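Local atomic coordinates of uncharacterized protein (Staphylococcus aureus, PDB entry 4YBV), a protein that is a thioesterase of the hot dog fold superfamily and probably hydrolyses the thioester bond of an acyl-thioester substrate. Residues E12-H17 / V24-V29; D20-I25 / T89-H94. The protein carries 1 engineered substitution. All coordinates share one frame; numbering follows the deposited sequence.

Interaction 1 of 2, residues E12-H17 / V24-V29; sequences EMSIDH and VISMPV
Ile15 and Ile25 form the apolar centre of a beta hairpin that opens the hot dog fold, here with a classic bulge in its first strand. Their side chains run alongside each other, CD1 of Ile15 resting 3.5 Å from CG1 of Ile25. With chi1 at -56° and chi2 at -57°, the Ile15 chain bends so that CD1 turns inward to its neighbour. Both isoleucines touch Leu55 of helix 42-60, the helix that the sheet wraps. On the same side, Met13 CB lies 4.1 Å from Ile25 CG2, while the Met13 side chain runs on to Leu48 and Thr51.

Further out, Ser14 and Ser26 are a hydrogen-bonded pair, Ser14 N to Ser26 O at 2.8 Å and Ser26 N to Ser14 O at 2.9 Å. Then the register slips: Asp16 and His17 both face Val24, whose O accepts from two amides. The bond from Asp16 N is bent, 136° at the hydrogen; the longer one from His17 N (3.3 Å) is straighter and lies in the carbonyl plane.

The bulge turns Asp16 toward the partner strand. There Ser26 OG, also bonded to Arg85, donates to Asp16 OD2 at 2.6 Å, meeting the syn lone pair of the carboxylate.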
ATOM      1  N   GLU A  12     -24.192  -8.224   7.089  1.00 24.57           N
ATOM      2  CA  GLU A  12     -25.300  -8.551   6.159  1.00 24.84           C
ATOM      3  C   GLU A  12     -24.821  -8.577   4.709  1.00 23.11           C
ATOM      4  O   GLU A  12     -25.445  -7.965   3.821  1.00 23.28           O
ATOM      5  CB  GLU A  12     -26.444  -7.545   6.309  1.00 22.28           C
ATOM      6  CG  GLU A  12     -26.971  -7.462   7.722  1.00 24.99           C
ATOM      7  CD  GLU A  12     -28.289  -6.734   7.778  1.00 35.58           C
ATOM      8  OE1 GLU A  12     -29.140  -6.974   6.892  1.00 40.05           O
ATOM      9  OE2 GLU A  12     -28.456  -5.911   8.695  1.00 42.78           O
ATOM     10  N   MET A  13     -23.684  -9.244   4.495  1.00 23.31           N
ATOM     11  CA  MET A  13     -23.089  -9.382   3.163  1.00 24.19           C
ATOM     12  C   MET A  13     -23.893 -10.349   2.325  1.00 26.66           C
ATOM     13  O   MET A  13     -24.317 -11.392   2.830  1.00 23.17           O
ATOM     14  CB  MET A  13     -21.649  -9.888   3.249  1.00 20.54           C
ATOM     15  CG  MET A  13     -20.698  -8.938   4.023  1.00 19.64           C
ATOM     16  SD  MET A  13     -19.019  -9.506   3.778  1.00 23.96           S
ATOM     17  CE  MET A  13     -18.184  -8.475   4.971  1.00 20.39           C
ATOM     18  N   SER A  14     -24.081 -10.034   1.050  1.00 26.11           N
ATOM     19  CA  SER A  14     -24.637 -11.046   0.119  1.00 30.03           C
ATOM     20  C   SER A  14     -23.821 -11.162  -1.153  1.00 23.30           C
ATOM     21  O   SER A  14     -23.404 -10.165  -1.739  1.00 26.76           O
ATOM     22  CB  SER A  14     -26.109 -10.752  -0.216  1.00 31.66           C
ATOM     23  OG  SER A  14     -26.253  -9.443  -0.731  1.00 38.80           O
ATOM     24  N   ILE A  15     -23.546 -12.396  -1.531  1.00 26.95           N
ATOM     25  CA  ILE A  15     -22.836 -12.699  -2.762  1.00 27.05           C
ATOM     26  C   ILE A  15     -23.792 -12.530  -3.925  1.00 30.92           C
ATOM     27  O   ILE A  15     -24.680 -13.346  -4.085  1.00 29.12           O
ATOM     28  CB  ILE A  15     -22.304 -14.130  -2.803  1.00 26.22           C
ATOM     29  CG1 ILE A  15     -21.424 -14.437  -1.615  1.00 32.44           C
ATOM     30  CG2 ILE A  15     -21.531 -14.379  -4.098  1.00 28.53           C
ATOM     31  CD1 ILE A  15     -20.319 -13.511  -1.533  1.00 41.78           C
ATOM     32  N   ASP A  16     -23.621 -11.476  -4.722  1.00 28.21           N
ATOM     33  CA  ASP A  16     -24.504 -11.259  -5.855  1.00 27.09           C
ATOM     34  C   ASP A  16     -24.110 -12.090  -7.078  1.00 30.59           C
ATOM     35  O   ASP A  16     -24.984 -12.459  -7.874  1.00 33.14           O
ATOM     36  CB  ASP A  16     -24.552  -9.780  -6.193  1.00 24.91           C
ATOM     37  CG  ASP A  16     -25.090  -8.963  -5.046  1.00 28.86           C
ATOM     38  OD1 ASP A  16     -26.064  -9.391  -4.363  1.00 33.98           O
ATOM     39  OD2 ASP A  16     -24.493  -7.925  -4.777  1.00 29.33           O
ATOM     40  N   HIS A  17     -22.818 -12.384  -7.220  1.00 24.43           N
ATOM     41  CA  HIS A  17     -22.308 -13.144  -8.361  1.00 29.83           C
ATOM     42  C   HIS A  17     -20.893 -13.620  -8.101  1.00 33.65           C
ATOM     43  O   HIS A  17     -20.074 -12.909  -7.479  1.00 28.93           O
ATOM     44  CB  HIS A  17     -22.327 -12.311  -9.658  1.00 25.63           C
ATOM     45  CG  HIS A  17     -21.737 -13.014 -10.848  1.00 28.23           C
ATOM     46  ND1 HIS A  17     -22.161 -14.260 -11.270  1.00 24.61           N
ATOM     47  CD2 HIS A  17     -20.754 -12.642 -11.708  1.00 27.47           C
ATOM     48  CE1 HIS A  17     -21.462 -14.620 -12.333  1.00 23.20           C
ATOM     49  NE2 HIS A  17     -20.609 -13.658 -12.628  1.00 23.72           N
ATOM     50  N   VAL A  24     -18.580 -10.677  -6.779  1.00 20.84           N
ATOM     51  CA  VAL A  24     -19.329  -9.466  -6.542  1.00 23.16           C
ATOM     52  C   VAL A  24     -20.093  -9.698  -5.241  1.00 25.73           C
ATOM     53  O   VAL A  24     -20.946 -10.595  -5.174  1.00 26.13           O
ATOM     54  CB  VAL A  24     -20.284  -9.132  -7.752  1.00 23.39           C
ATOM     55  CG1 VAL A  24     -20.967  -7.777  -7.573  1.00 21.94           C
ATOM     56  CG2 VAL A  24     -19.492  -9.172  -9.078  1.00 21.20           C
ATOM     57  N   ILE A  25     -19.759  -8.922  -4.207  1.00 25.75           N
ATOM     58  CA  ILE A  25     -20.464  -8.973  -2.901  1.00 25.31           C
ATOM     59  C   ILE A  25     -20.945  -7.620  -2.472  1.00 20.97           C
ATOM     60  O   ILE A  25     -20.221  -6.651  -2.603  1.00 21.87           O
ATOM     61  CB  ILE A  25     -19.554  -9.442  -1.751  1.00 29.00           C
ATOM     62  CG1 ILE A  25     -18.592 -10.495  -2.199  1.00 35.07           C
ATOM     63  CG2 ILE A  25     -20.358  -9.944  -0.590  1.00 25.15           C
ATOM     64  CD1 ILE A  25     -17.810 -10.982  -1.027  1.00 40.33           C
ATOM     65  N   SER A  26     -22.124  -7.541  -1.887  1.00 20.98           N
ATOM     66  CA  SER A  26     -22.645  -6.252  -1.467  1.00 23.84           C
ATOM     67  C   SER A  26     -23.141  -6.291  -0.020  1.00 22.69           C
ATOM     68  O   SER A  26     -23.255  -7.371   0.591  1.00 23.11           O
ATOM     69  CB  SER A  26     -23.793  -5.795  -2.402  1.00 27.14           C
ATOM     70  OG  SER A  26     -24.829  -6.750  -2.433  1.00 27.30           O
ATOM     71  N   MET A  27     -23.440  -5.121   0.522  1.00 21.48           N
ATOM     72  CA  MET A  27     -23.956  -5.040   1.892  1.00 22.03           C
ATOM     73  C   MET A  27     -24.639  -3.716   2.077  1.00 22.41           C
ATOM     74  O   MET A  27     -24.296  -2.755   1.381  1.00 24.52           O
ATOM     75  CB  MET A  27     -22.819  -5.229   2.922  1.00 18.82           C
ATOM     76  CG  MET A  27     -21.879  -4.033   3.020  1.00 24.69           C
ATOM     77  SD  MET A  27     -20.453  -4.330   4.135  1.00 23.36           S
ATOM     78  CE  MET A  27     -19.775  -2.715   4.231  1.00 24.61           C
ATOM     79  N   PRO A  28     -25.629  -3.651   2.995  1.00 24.05           N
ATOM     80  CA  PRO A  28     -26.344  -2.397   3.294  1.00 26.06           C
ATOM     81  C   PRO A  28     -25.526  -1.425   4.145  1.00 26.32           C
ATOM     82  O   PRO A  28     -24.833  -1.842   5.056  1.00 26.39           O
ATOM     83  CB  PRO A  28     -27.571  -2.862   4.085  1.00 29.45           C
ATOM     84  CG  PRO A  28     -27.145  -4.142   4.742  1.00 24.35           C
ATOM     85  CD  PRO A  28     -26.193  -4.797   3.737  1.00 25.37           C
ATOM     86  N   VAL A  29     -25.638  -0.138   3.858  1.00 28.16           N
ATOM     87  CA  VAL A  29     -24.986   0.866   4.685  1.00 24.92           C
ATOM     88  C   VAL A  29     -25.939   1.188   5.820  1.00 33.99           C
ATOM     89  O   VAL A  29     -26.922   1.912   5.617  1.00 29.97           O
ATOM     90  CB  VAL A  29     -24.645   2.119   3.885  1.00 23.33           C
ATOM     91  CG1 VAL A  29     -24.013   3.188   4.799  1.00 23.11           C
ATOM     92  CG2 VAL A  29     -23.727   1.768   2.743  1.00 26.11           C
TER

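Interaction 2 of 2, residues D20-I25 / T89-H94; sequences DGLVVI and TAEIIH
Gly21, Val23, Ala90 and Ile92 share three of the backbone hydrogen bonds between strand 22-28, with the residue just before it, and strand 85-95, neighbours in the antiparallel sheet of the hot dog fold. Val23 and Ala90 are a hydrogen-bonded pair: Ala90 N gives to Val23 O at 2.8 Å and Val23 N to Ala90 O at 2.9 Å. The third bond runs from Ile92 N to Gly21 O at 3.0 Å, its donor tilted 35° out of the Gly21 carbonyl plane, where the chain enters the strand from a turn. Between these rungs, CA-H groups of Leu22, Glu91 and Thr89 also point at carbonyl oxygens, as is usual in antiparallel pairs.

Apolar contacts divide between the two faces. On one, Leu22 CD1 reaches across to Thr89 CG2 (3.6 Å) and to Glu91 CG (3.7 Å), so the aliphatic part of the glutamate, not its carboxylate, does the touching. Leu22 CG is anti to the backbone N (chi1 178°), and chi2 near 66° swings CD1 over the partner strand. Thr89 CG2 is also 4.1 Å from Val24 CG2. The other face holds Val23 and Ala90, with Ala90 packed further on Trp102 and Ile104.

At the glycine end, Ile92 CG2 sits 3.6 Å from Gly21 CA, a close approach made at a residue without a side chain. Ile92 continues to Leu60 of helix 42-60. The junction is therefore carried by main-chain bonds, with methyl and methylene groups packed over it and no charged pair across the two segments.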
ATOM      1  N   ASP A  20     -15.155 -17.868 -11.875  1.00 30.64           N
ATOM      2  CA  ASP A  20     -13.709 -17.931 -11.679  1.00 35.63           C
ATOM      3  C   ASP A  20     -13.066 -16.562 -11.950  1.00 34.83           C
ATOM      4  O   ASP A  20     -13.372 -15.918 -12.957  1.00 28.30           O
ATOM      5  CB  ASP A  20     -13.102 -19.028 -12.564  1.00 34.26           C
ATOM      6  CG  ASP A  20     -13.203 -20.411 -11.914  1.00 44.41           C
ATOM      7  OD1 ASP A  20     -14.041 -20.585 -10.995  1.00 47.40           O
ATOM      8  OD2 ASP A  20     -12.432 -21.319 -12.296  1.00 48.66           O
ATOM      9  N   GLY A  21     -12.242 -16.088 -11.003  1.00 35.13           N
ATOM     10  CA  GLY A  21     -11.588 -14.790 -11.118  1.00 26.57           C
ATOM     11  C   GLY A  21     -12.476 -13.588 -10.871  1.00 30.75           C
ATOM     12  O   GLY A  21     -12.078 -12.434 -11.123  1.00 27.29           O
ATOM     13  N   LEU A  22     -13.683 -13.815 -10.361  1.00 24.30           N
ATOM     14  CA  LEU A  22     -14.574 -12.679 -10.180  1.00 24.06           C
ATOM     15  C   LEU A  22     -15.539 -12.917  -9.031  1.00 32.86           C
ATOM     16  O   LEU A  22     -16.200 -13.980  -8.943  1.00 28.53           O
ATOM     17  CB  LEU A  22     -15.349 -12.394 -11.470  1.00 27.79           C
ATOM     18  CG  LEU A  22     -16.378 -11.272 -11.471  1.00 28.20           C
ATOM     19  CD1 LEU A  22     -15.707  -9.899 -11.284  1.00 27.49           C
ATOM     20  CD2 LEU A  22     -17.214 -11.330 -12.755  1.00 28.35           C
ATOM     21  N   VAL A  23     -15.599 -11.943  -8.125  1.00 26.33           N
ATOM     22  CA  VAL A  23     -16.569 -11.994  -7.034  1.00 24.88           C
ATOM     23  C   VAL A  23     -17.268 -10.650  -6.854  1.00 23.91           C
ATOM     24  O   VAL A  23     -16.643  -9.602  -6.791  1.00 22.18           O
ATOM     25  CB  VAL A  23     -15.904 -12.413  -5.711  1.00 24.33           C
ATOM     26  CG1 VAL A  23     -16.939 -12.423  -4.586  1.00 27.59           C
ATOM     27  CG2 VAL A  23     -15.295 -13.779  -5.860  1.00 23.14           C
ATOM     28  N   VAL A  24     -18.580 -10.677  -6.779  1.00 20.84           N
ATOM     29  CA  VAL A  24     -19.329  -9.466  -6.542  1.00 23.16           C
ATOM     30  C   VAL A  24     -20.093  -9.698  -5.241  1.00 25.73           C
ATOM     31  O   VAL A  24     -20.946 -10.595  -5.174  1.00 26.13           O
ATOM     32  CB  VAL A  24     -20.284  -9.132  -7.752  1.00 23.39           C
ATOM     33  CG1 VAL A  24     -20.967  -7.777  -7.573  1.00 21.94           C
ATOM     34  CG2 VAL A  24     -19.492  -9.172  -9.078  1.00 21.20           C
ATOM     35  N   ILE A  25     -19.759  -8.922  -4.207  1.00 25.75           N
ATOM     36  CA  ILE A  25     -20.464  -8.973  -2.901  1.00 25.31           C
ATOM     37  C   ILE A  25     -20.945  -7.620  -2.472  1.00 20.97           C
ATOM     38  O   ILE A  25     -20.221  -6.651  -2.603  1.00 21.87           O
ATOM     39  CB  ILE A  25     -19.554  -9.442  -1.751  1.00 29.00           C
ATOM     40  CG1 ILE A  25     -18.592 -10.495  -2.199  1.00 35.07           C
ATOM     41  CG2 ILE A  25     -20.358  -9.944  -0.590  1.00 25.15           C
ATOM     42  CD1 ILE A  25     -17.810 -10.982  -1.027  1.00 40.33           C
ATOM     43  N   THR A  89     -16.611  -5.333  -6.284  1.00 22.39           N
ATOM     44  CA  THR A  89     -16.250  -6.222  -7.386  1.00 23.64           C
ATOM     45  C   THR A  89     -14.772  -6.535  -7.337  1.00 20.51           C
ATOM     46  O   THR A  89     -13.917  -5.648  -7.501  1.00 24.75           O
ATOM     47  CB  THR A  89     -16.609  -5.615  -8.786  1.00 25.07           C
ATOM     48  OG1 THR A  89     -17.982  -5.257  -8.799  1.00 24.74           O
ATOM     49  CG2 THR A  89     -16.374  -6.612  -9.904  1.00 26.70           C
ATOM     50  N   ALA A  90     -14.471  -7.793  -7.044  1.00 18.01           N
ATOM     51  CA  ALA A  90     -13.117  -8.275  -7.006  1.00 21.66           C
ATOM     52  C   ALA A  90     -12.814  -9.000  -8.333  1.00 25.04           C
ATOM     53  O   ALA A  90     -13.500  -9.948  -8.678  1.00 23.98           O
ATOM     54  CB  ALA A  90     -12.903  -9.211  -5.830  1.00 19.95           C
ATOM     55  N   GLU A  91     -11.782  -8.562  -9.048  1.00 26.00           N
ATOM     56  CA  GLU A  91     -11.349  -9.273 -10.262  1.00 27.14           C
ATOM     57  C   GLU A  91      -9.895  -9.668 -10.100  1.00 26.18           C
ATOM     58  O   GLU A  91      -9.071  -8.837  -9.701  1.00 28.19           O
ATOM     59  CB  GLU A  91     -11.525  -8.404 -11.514  1.00 30.68           C
ATOM     60  CG  GLU A  91     -12.807  -7.572 -11.556  1.00 38.50           C
ATOM     61  CD  GLU A  91     -12.816  -6.552 -12.705  1.00 50.23           C
ATOM     62  OE1 GLU A  91     -12.045  -6.744 -13.670  1.00 49.65           O
ATOM     63  OE2 GLU A  91     -13.588  -5.564 -12.636  1.00 47.40           O
ATOM     64  N   ILE A  92      -9.557 -10.925 -10.385  1.00 25.83           N
ATOM     65  CA  ILE A  92      -8.177 -11.354 -10.208  1.00 26.51           C
ATOM     66  C   ILE A  92      -7.242 -10.701 -11.251  1.00 29.31           C
ATOM     67  O   ILE A  92      -7.622 -10.482 -12.398  1.00 30.12           O
ATOM     68  CB  ILE A  92      -8.051 -12.884 -10.255  1.00 25.90           C
ATOM     69  CG1 ILE A  92      -6.700 -13.297  -9.704  1.00 25.09           C
ATOM     70  CG2 ILE A  92      -8.327 -13.428 -11.728  1.00 28.09           C
ATOM     71  CD1 ILE A  92      -6.612 -14.694  -9.249  1.00 32.26           C
ATOM     72  N   ILE A  93      -6.035 -10.359 -10.816  1.00 30.71           N
ATOM     73  CA  ILE A  93      -5.000  -9.703 -11.631  1.00 32.99           C
ATOM     74  C   ILE A  93      -3.949 -10.731 -11.947  1.00 29.17           C
ATOM     75  O   ILE A  93      -3.375 -10.745 -13.018  1.00 35.06           O
ATOM     76  CB  ILE A  93      -4.249  -8.508 -10.899  1.00 36.19           C
ATOM     77  CG1 ILE A  93      -5.186  -7.496 -10.251  1.00 38.15           C
ATOM     78  CG2 ILE A  93      -3.301  -7.760 -11.838  1.00 34.89           C
ATOM     79  CD1 ILE A  93      -4.421  -6.452  -9.435  1.00 33.92           C
ATOM     80  N   HIS A  94      -3.605 -11.506 -10.934  1.00 30.47           N
ATOM     81  CA  HIS A  94      -2.582 -12.522 -11.058  1.00 32.07           C
ATOM     82  C   HIS A  94      -3.033 -13.753 -10.306  1.00 38.03           C
ATOM     83  O   HIS A  94      -3.539 -13.662  -9.191  1.00 30.14           O
ATOM     84  CB  HIS A  94      -1.252 -12.016 -10.505  1.00 31.05           C
ATOM     85  CG  HIS A  94      -0.164 -13.039 -10.520  1.00 31.29           C
ATOM     86  ND1 HIS A  94       0.343 -13.564 -11.688  1.00 35.83           N
ATOM     87  CD2 HIS A  94       0.518 -13.634  -9.513  1.00 35.96           C
ATOM     88  CE1 HIS A  94       1.289 -14.443 -11.398  1.00 37.87           C
ATOM     89  NE2 HIS A  94       1.414 -14.501 -10.086  1.00 41.56           N
TER

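How the interactions relate
From the N terminus, the chain leaves helix 7-10, runs along strand 14-19, turns and returns along strand 22-28. Interaction 1 closes this short hairpin loop. Interaction 2 closes a far longer one, which takes in helix 42-60 and strand 67-77 before strand 85-95 comes back beside strand 22-28. The segments share Val24 and Ile25, and the second loop starts before the first has closed, so the two cross and neither lies within the other. Strand 22-28 is the middle member of three, with strand 14-19, outermost in this chain's sheet, on one flank and strand 85-95 on the other. The contacts, centred about 14 Å apart, also touch where His17 CD2 packs 3.9 Å from Leu22 CD2.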